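PDB 2P4H: vestitone reductase, which catalyses the stereospecific, NADPH-dependent reduction of (3R)-vestitone in the penultimate step of the biosynthesis of the phytoalexin medicarpin. Local coordinates for residues G8-S20 with I190-I203. Residues are numbered along the deposited sequence; the frame is centred on the assembly and turned at random.
Sequences GGTGFLGSWIIKS and IVGRFVCPKLPDSI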
ATOM      1  N   GLY A   8       5.719  -0.086 -10.334  1.00 15.58           N
ATOM      2  CA  GLY A   8       4.811   1.016 -10.057  1.00 15.17           C
ATOM      3  C   GLY A   8       5.548   2.211  -9.478  1.00 14.72           C
ATOM      4  O   GLY A   8       5.047   2.886  -8.577  1.00 14.53           O
ATOM      5  N   GLY A   9       6.729   2.486 -10.024  1.00 14.39           N
ATOM      6  CA  GLY A   9       7.562   3.573  -9.538  1.00 14.25           C
ATOM      7  C   GLY A   9       6.997   4.979  -9.474  1.00 14.55           C
ATOM      8  O   GLY A   9       7.450   5.783  -8.659  1.00 15.41           O
ATOM      9  N   THR A  10       6.030   5.300 -10.328  1.00 16.26           N
ATOM     10  CA  THR A  10       5.460   6.643 -10.305  1.00 16.32           C
ATOM     11  C   THR A  10       4.191   6.729  -9.464  1.00 15.94           C
ATOM     12  O   THR A  10       3.588   7.794  -9.347  1.00 16.57           O
ATOM     13  CB  THR A  10       5.155   7.161 -11.728  1.00 18.52           C
ATOM     14  OG1 THR A  10       4.275   6.253 -12.395  1.00 19.67           O
ATOM     15  CG2 THR A  10       6.445   7.310 -12.529  1.00 19.13           C
ATOM     16  N   GLY A  11       3.781   5.607  -8.881  1.00 14.39           N
ATOM     17  CA  GLY A  11       2.597   5.619  -8.043  1.00 15.00           C
ATOM     18  C   GLY A  11       2.921   6.202  -6.678  1.00 13.25           C
ATOM     19  O   GLY A  11       4.087   6.376  -6.332  1.00 14.03           O
ATOM     20  N   PHE A  12       1.889   6.509  -5.902  1.00 13.57           N
ATOM     21  CA  PHE A  12       2.067   7.066  -4.565  1.00 12.07           C
ATOM     22  C   PHE A  12       2.990   6.206  -3.696  1.00 11.74           C
ATOM     23  O   PHE A  12       4.021   6.680  -3.209  1.00 12.02           O
ATOM     24  CB  PHE A  12       0.684   7.232  -3.911  1.00 12.75           C
ATOM     25  CG  PHE A  12       0.711   7.454  -2.417  1.00 11.66           C
ATOM     26  CD1 PHE A  12       1.614   8.338  -1.829  1.00 12.59           C
ATOM     27  CD2 PHE A  12      -0.214   6.808  -1.603  1.00 13.49           C
ATOM     28  CE1 PHE A  12       1.589   8.574  -0.451  1.00 12.40           C
ATOM     29  CE2 PHE A  12      -0.247   7.039  -0.230  1.00 13.00           C
ATOM     30  CZ  PHE A  12       0.652   7.921   0.347  1.00 12.92           C
ATOM     31  N   LEU A  13       2.639   4.941  -3.506  1.00 12.34           N
ATOM     32  CA  LEU A  13       3.462   4.076  -2.669  1.00 11.88           C
ATOM     33  C   LEU A  13       4.817   3.765  -3.299  1.00 12.05           C
ATOM     34  O   LEU A  13       5.856   3.856  -2.638  1.00 12.07           O
ATOM     35  CB  LEU A  13       2.724   2.768  -2.366  1.00 13.08           C
ATOM     36  CG  LEU A  13       3.498   1.827  -1.439  1.00 12.27           C
ATOM     37  CD1 LEU A  13       3.782   2.517  -0.111  1.00 13.72           C
ATOM     38  CD2 LEU A  13       2.701   0.548  -1.226  1.00 14.20           C
ATOM     39  N   GLY A  14       4.808   3.396  -4.576  1.00 11.87           N
ATOM     40  CA  GLY A  14       6.049   3.073  -5.251  1.00 12.29           C
ATOM     41  C   GLY A  14       7.075   4.189  -5.213  1.00 11.21           C
ATOM     42  O   GLY A  14       8.248   3.947  -4.920  1.00 12.58           O
ATOM     43  N   SER A  15       6.646   5.413  -5.507  1.00 12.02           N
ATOM     44  CA  SER A  15       7.580   6.529  -5.506  1.00 12.77           C
ATOM     45  C   SER A  15       8.108   6.821  -4.106  1.00 12.88           C
ATOM     46  O   SER A  15       9.277   7.172  -3.946  1.00 13.98           O
ATOM     47  CB  SER A  15       6.942   7.783  -6.123  1.00 13.20           C
ATOM     48  OG  SER A  15       5.796   8.216  -5.415  1.00 13.27           O
ATOM     49  N   TRP A  16       7.268   6.669  -3.085  1.00 11.44           N
ATOM     50  CA  TRP A  16       7.741   6.925  -1.731  1.00 11.55           C
ATOM     51  C   TRP A  16       8.762   5.864  -1.336  1.00 11.62           C
ATOM     52  O   TRP A  16       9.763   6.161  -0.683  1.00 12.15           O
ATOM     53  CB  TRP A  16       6.591   6.938  -0.720  1.00 12.17           C
ATOM     54  CG  TRP A  16       7.066   7.455   0.600  1.00 11.86           C
ATOM     55  CD1 TRP A  16       7.515   6.721   1.662  1.00 11.15           C
ATOM     56  CD2 TRP A  16       7.282   8.828   0.941  1.00 11.64           C
ATOM     57  NE1 TRP A  16       8.007   7.556   2.641  1.00 12.47           N
ATOM     58  CE2 TRP A  16       7.875   8.855   2.221  1.00 12.06           C
ATOM     59  CE3 TRP A  16       7.037  10.042   0.282  1.00 13.11           C
ATOM     60  CZ2 TRP A  16       8.229  10.051   2.859  1.00 12.43           C
ATOM     61  CZ3 TRP A  16       7.389  11.228   0.913  1.00 14.66           C
ATOM     62  CH2 TRP A  16       7.978  11.224   2.188  1.00 13.86           C
ATOM     63  N   ILE A  17       8.511   4.622  -1.738  1.00 11.93           N
ATOM     64  CA  ILE A  17       9.433   3.537  -1.434  1.00 12.17           C
ATOM     65  C   ILE A  17      10.776   3.763  -2.138  1.00 12.42           C
ATOM     66  O   ILE A  17      11.829   3.468  -1.571  1.00 13.64           O
ATOM     67  CB  ILE A  17       8.815   2.172  -1.825  1.00 12.86           C
ATOM     68  CG1 ILE A  17       7.757   1.789  -0.784  1.00 13.67           C
ATOM     69  CG2 ILE A  17       9.894   1.097  -1.920  1.00 14.79           C
ATOM     70  CD1 ILE A  17       7.050   0.471  -1.057  1.00 15.01           C
ATOM     71  N   ILE A  18      10.748   4.292  -3.360  1.00 12.67           N
ATOM     72  CA  ILE A  18      11.994   4.567  -4.076  1.00 12.96           C
ATOM     73  C   ILE A  18      12.772   5.634  -3.303  1.00 13.46           C
ATOM     74  O   ILE A  18      13.982   5.517  -3.103  1.00 14.52           O
ATOM     75  CB  ILE A  18      11.719   5.057  -5.516  1.00 13.23           C
ATOM     76  CG1 ILE A  18      11.207   3.886  -6.363  1.00 13.85           C
ATOM     77  CG2 ILE A  18      12.985   5.662  -6.125  1.00 14.50           C
ATOM     78  CD1 ILE A  18      10.854   4.249  -7.781  1.00 15.35           C
ATOM     79  N   LYS A  19      12.064   6.671  -2.865  1.00 14.35           N
ATOM     80  CA  LYS A  19      12.670   7.750  -2.088  1.00 14.12           C
ATOM     81  C   LYS A  19      13.349   7.158  -0.850  1.00 14.82           C
ATOM     82  O   LYS A  19      14.512   7.449  -0.556  1.00 15.61           O
ATOM     83  CB  LYS A  19      11.581   8.743  -1.668  1.00 14.30           C
ATOM     84  CG  LYS A  19      12.024   9.827  -0.704  1.00 16.03           C
ATOM     85  CD  LYS A  19      10.846  10.727  -0.352  1.00 16.95           C
ATOM     86  CE  LYS A  19      11.214  11.793   0.672  1.00 19.13           C
ATOM     87  NZ  LYS A  19      11.554  11.216   1.999  1.00 20.62           N
ATOM     88  N   SER A  20      12.611   6.314  -0.138  1.00 14.31           N
ATOM     89  CA  SER A  20      13.094   5.665   1.073  1.00 14.23           C
ATOM     90  C   SER A  20      14.309   4.774   0.828  1.00 13.57           C
ATOM     91  O   SER A  20      15.283   4.813   1.583  1.00 15.32           O
ATOM     92  CB  SER A  20      11.966   4.836   1.690  1.00 14.22           C
ATOM     93  OG  SER A  20      12.428   4.051   2.774  1.00 18.56           O
ATOM     94  N   ILE A 190      -3.284   4.236   3.301  1.00  9.95           N
ATOM     95  CA  ILE A 190      -1.895   4.694   3.415  1.00 10.11           C
ATOM     96  C   ILE A 190      -1.894   6.220   3.344  1.00 10.00           C
ATOM     97  O   ILE A 190      -2.367   6.805   2.365  1.00 10.78           O
ATOM     98  CB  ILE A 190      -1.048   4.110   2.277  1.00  9.75           C
ATOM     99  CG1 ILE A 190      -1.157   2.580   2.289  1.00 11.09           C
ATOM    100  CG2 ILE A 190       0.403   4.547   2.427  1.00 11.70           C
ATOM    101  CD1 ILE A 190      -0.565   1.928   1.061  1.00 12.65           C
ATOM    102  N   VAL A 191      -1.346   6.859   4.376  1.00  9.93           N
ATOM    103  CA  VAL A 191      -1.362   8.317   4.468  1.00 10.44           C
ATOM    104  C   VAL A 191      -0.035   8.923   4.929  1.00  9.92           C
ATOM    105  O   VAL A 191       0.677   8.336   5.739  1.00 10.98           O
ATOM    106  CB  VAL A 191      -2.483   8.745   5.459  1.00  9.58           C
ATOM    107  CG1 VAL A 191      -2.548  10.262   5.590  1.00 11.52           C
ATOM    108  CG2 VAL A 191      -3.824   8.183   4.990  1.00 10.74           C
ATOM    109  N   GLY A 192       0.284  10.107   4.407  1.00 10.46           N
ATOM    110  CA  GLY A 192       1.506  10.802   4.787  1.00 10.67           C
ATOM    111  C   GLY A 192       1.886  11.806   3.721  1.00 10.83           C
ATOM    112  O   GLY A 192       1.025  12.287   2.986  1.00 10.99           O
ATOM    113  N   ARG A 193       3.167  12.157   3.650  1.00 11.87           N
ATOM    114  CA  ARG A 193       3.611  13.073   2.607  1.00 12.68           C
ATOM    115  C   ARG A 193       3.677  12.234   1.336  1.00 12.52           C
ATOM    116  O   ARG A 193       3.626  11.006   1.393  1.00 14.20           O
ATOM    117  CB  ARG A 193       5.007  13.628   2.903  1.00 16.05           C
ATOM    118  CG  ARG A 193       5.112  14.537   4.113  1.00 17.90           C
ATOM    119  CD  ARG A 193       6.497  15.177   4.158  1.00 20.76           C
ATOM    120  NE  ARG A 193       6.753  15.962   2.953  1.00 22.47           N
ATOM    121  CZ  ARG A 193       6.339  17.213   2.766  1.00 22.99           C
ATOM    122  NH1 ARG A 193       5.651  17.842   3.709  1.00 22.81           N
ATOM    123  NH2 ARG A 193       6.595  17.827   1.619  1.00 23.97           N
ATOM    124  N   PHE A 194       3.784  12.894   0.191  1.00 12.13           N
ATOM    125  CA  PHE A 194       3.876  12.194  -1.083  1.00 12.27           C
ATOM    126  C   PHE A 194       4.662  13.024  -2.085  1.00 13.67           C
ATOM    127  O   PHE A 194       4.728  14.249  -1.969  1.00 14.17           O
ATOM    128  CB  PHE A 194       2.473  11.875  -1.623  1.00 12.35           C
ATOM    129  CG  PHE A 194       1.563  13.073  -1.736  1.00 12.84           C
ATOM    130  CD1 PHE A 194       1.480  13.800  -2.925  1.00 14.00           C
ATOM    131  CD2 PHE A 194       0.769  13.460  -0.660  1.00 12.85           C
ATOM    132  CE1 PHE A 194       0.615  14.890  -3.034  1.00 14.24           C
ATOM    133  CE2 PHE A 194      -0.096  14.547  -0.758  1.00 14.58           C
ATOM    134  CZ  PHE A 194      -0.176  15.266  -1.947  1.00 14.45           C
ATOM    135  N   VAL A 195       5.276  12.354  -3.055  1.00 13.23           N
ATOM    136  CA  VAL A 195       6.048  13.053  -4.076  1.00 14.33           C
ATOM    137  C   VAL A 195       5.444  12.894  -5.467  1.00 14.44           C
ATOM    138  O   VAL A 195       5.901  13.529  -6.419  1.00 15.70           O
ATOM    139  CB  VAL A 195       7.525  12.576  -4.116  1.00 13.53           C
ATOM    140  CG1 VAL A 195       8.223  12.931  -2.810  1.00 15.46           C
ATOM    141  CG2 VAL A 195       7.595  11.076  -4.376  1.00 13.99           C
ATOM    142  N   CYS A 196       4.420  12.052  -5.587  1.00 14.43           N
ATOM    143  CA  CYS A 196       3.765  11.834  -6.874  1.00 14.93           C
ATOM    144  C   CYS A 196       3.001  13.084  -7.326  1.00 16.21           C
ATOM    145  O   CYS A 196       2.600  13.912  -6.506  1.00 16.38           O
ATOM    146  CB  CYS A 196       2.834  10.617  -6.803  1.00 14.53           C
ATOM    147  SG  CYS A 196       1.691  10.617  -5.416  1.00 14.55           S
ATOM    148  N   PRO A 197       2.787  13.229  -8.645  1.00 17.33           N
ATOM    149  CA  PRO A 197       2.088  14.372  -9.244  1.00 17.17           C
ATOM    150  C   PRO A 197       0.607  14.604  -8.942  1.00 17.83           C
ATOM    151  O   PRO A 197       0.103  15.702  -9.170  1.00 18.04           O
ATOM    152  CB  PRO A 197       2.353  14.185 -10.739  1.00 18.47           C
ATOM    153  CG  PRO A 197       2.402  12.705 -10.879  1.00 17.76           C
ATOM    154  CD  PRO A 197       3.245  12.295  -9.690  1.00 18.10           C
ATOM    155  N   LYS A 198      -0.091  13.596  -8.433  1.00 16.10           N
ATOM    156  CA  LYS A 198      -1.507  13.755  -8.119  1.00 15.53           C
ATOM    157  C   LYS A 198      -1.800  13.416  -6.665  1.00 15.29           C
ATOM    158  O   LYS A 198      -1.066  12.651  -6.040  1.00 15.98           O
ATOM    159  CB  LYS A 198      -2.360  12.858  -9.021  1.00 16.33           C
ATOM    160  CG  LYS A 198      -2.288  13.198 -10.500  1.00 18.15           C
ATOM    161  CD  LYS A 198      -3.186  12.279 -11.312  1.00 22.25           C
ATOM    162  CE  LYS A 198      -3.141  12.631 -12.789  1.00 25.91           C
ATOM    163  NZ  LYS A 198      -4.020  11.736 -13.594  1.00 29.17           N
ATOM    164  N   LEU A 199      -2.877  13.987  -6.132  1.00 12.92           N
ATOM    165  CA  LEU A 199      -3.279  13.721  -4.752  1.00 13.02           C
ATOM    166  C   LEU A 199      -3.720  12.264  -4.630  1.00 12.44           C
ATOM    167  O   LEU A 199      -4.669  11.843  -5.293  1.00 13.53           O
ATOM    168  CB  LEU A 199      -4.445  14.636  -4.363  1.00 13.23           C
ATOM    169  CG  LEU A 199      -5.044  14.422  -2.968  1.00 13.04           C
ATOM    170  CD1 LEU A 199      -4.007  14.761  -1.906  1.00 14.42           C
ATOM    171  CD2 LEU A 199      -6.278  15.291  -2.802  1.00 15.22           C
ATOM    172  N   PRO A 200      -3.034  11.466  -3.789  1.00 12.08           N
ATOM    173  CA  PRO A 200      -3.437  10.062  -3.650  1.00 12.59           C
ATOM    174  C   PRO A 200      -4.866   9.932  -3.129  1.00 12.30           C
ATOM    175  O   PRO A 200      -5.275  10.647  -2.216  1.00 11.29           O
ATOM    176  CB  PRO A 200      -2.414   9.497  -2.663  1.00 12.53           C
ATOM    177  CG  PRO A 200      -1.201  10.352  -2.897  1.00 13.07           C
ATOM    178  CD  PRO A 200      -1.797  11.737  -3.036  1.00 12.78           C
ATOM    179  N   ASP A 201      -5.615   9.004  -3.712  1.00 12.47           N
ATOM    180  CA  ASP A 201      -6.994   8.766  -3.325  1.00 13.21           C
ATOM    181  C   ASP A 201      -7.128   8.464  -1.831  1.00 11.54           C
ATOM    182  O   ASP A 201      -8.046   8.952  -1.176  1.00 11.12           O
ATOM    183  CB  ASP A 201      -7.558   7.600  -4.143  1.00 16.32           C
ATOM    184  CG  ASP A 201      -9.000   7.298  -3.812  1.00 20.69           C
ATOM    185  OD1 ASP A 201      -9.863   8.158  -4.081  1.00 25.03           O
ATOM    186  OD2 ASP A 201      -9.269   6.200  -3.280  1.00 23.51           O
ATOM    187  N   SER A 202      -6.213   7.664  -1.292  1.00 11.48           N
ATOM    188  CA  SER A 202      -6.270   7.309   0.120  1.00 11.39           C
ATOM    189  C   SER A 202      -6.140   8.538   1.016  1.00 11.13           C
ATOM    190  O   SER A 202      -6.773   8.615   2.072  1.00 11.75           O
ATOM    191  CB  SER A 202      -5.180   6.289   0.457  1.00 11.51           C
ATOM    192  OG  SER A 202      -3.897   6.779   0.125  1.00 13.12           O
ATOM    193  N   ILE A 203      -5.324   9.498   0.596  1.00 11.01           N
ATOM    194  CA  ILE A 203      -5.148  10.716   1.374  1.00 11.36           C
ATOM    195  C   ILE A 203      -6.378  11.611   1.230  1.00 12.54           C
ATOM    196  O   ILE A 203      -6.832  12.211   2.204  1.00 12.22           O
ATOM    197  CB  ILE A 203      -3.859  11.460   0.943  1.00 10.91           C
ATOM    198  CG1 ILE A 203      -2.645  10.595   1.302  1.00 12.15           C
ATOM    199  CG2 ILE A 203      -3.783  12.836   1.606  1.00 12.04           C
ATOM    200  CD1 ILE A 203      -1.300  11.201   0.938  1.00 12.48           C
TER
HETATM  201  O   HOH W   1       4.872   9.448  -3.214  1.00 13.89           O
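Phe12, in the first turn of helix 12-23, plugs its ring into the bend between strand 189-191 and helix 201-206 and shows how one aromatic side chain can tie a helix start to a distant segment. Pro200 lies over one ring face in a CH-pi contact, its CG 3.8 Å from the centroid of the Phe12 ring and 22° off the normal. The rim meets backbone oxygen: Arg193 O lies in the ring plane, and Ile190 O approaches Phe12 CE2 at 3.4 Å. Ile190 CG2, Phe194 CB and Ile203 CD1 close in on the outer ring carbons, while Cys196 SG sits obliquely, 3.8 Å from Phe12 CB. A chi1 of 165° places CG opposite the backbone N and lays the ring among Pro200, Phe194 and Ile203. Were Phe12 replaced by alanine, Pro200 CG would probably lose the ring face it packs on, opening a gap between Pro200, Phe194 and Ile203. Arg193 O and Lys19 CD lie above opposite sides of the Trp16 ring plane, each offset toward the rim; Trp16 NE1 is held by Asp228.

In the second shell, Ser202 OG donates a 2.7 Å hydrogen bond to Ile190 O, lying in the carbonyl plane and fixing this oxygen at the Phe12 rim. Ser15 OG donates to Gly11 O and accepts from a water that takes the Val195 N-H, a polar bridge between the segments. Gly9, Gly11 and Gly14 fit the GxGxxG pattern of a Rossmann fold, whose turn and helix start are predicted to bind NADP(+).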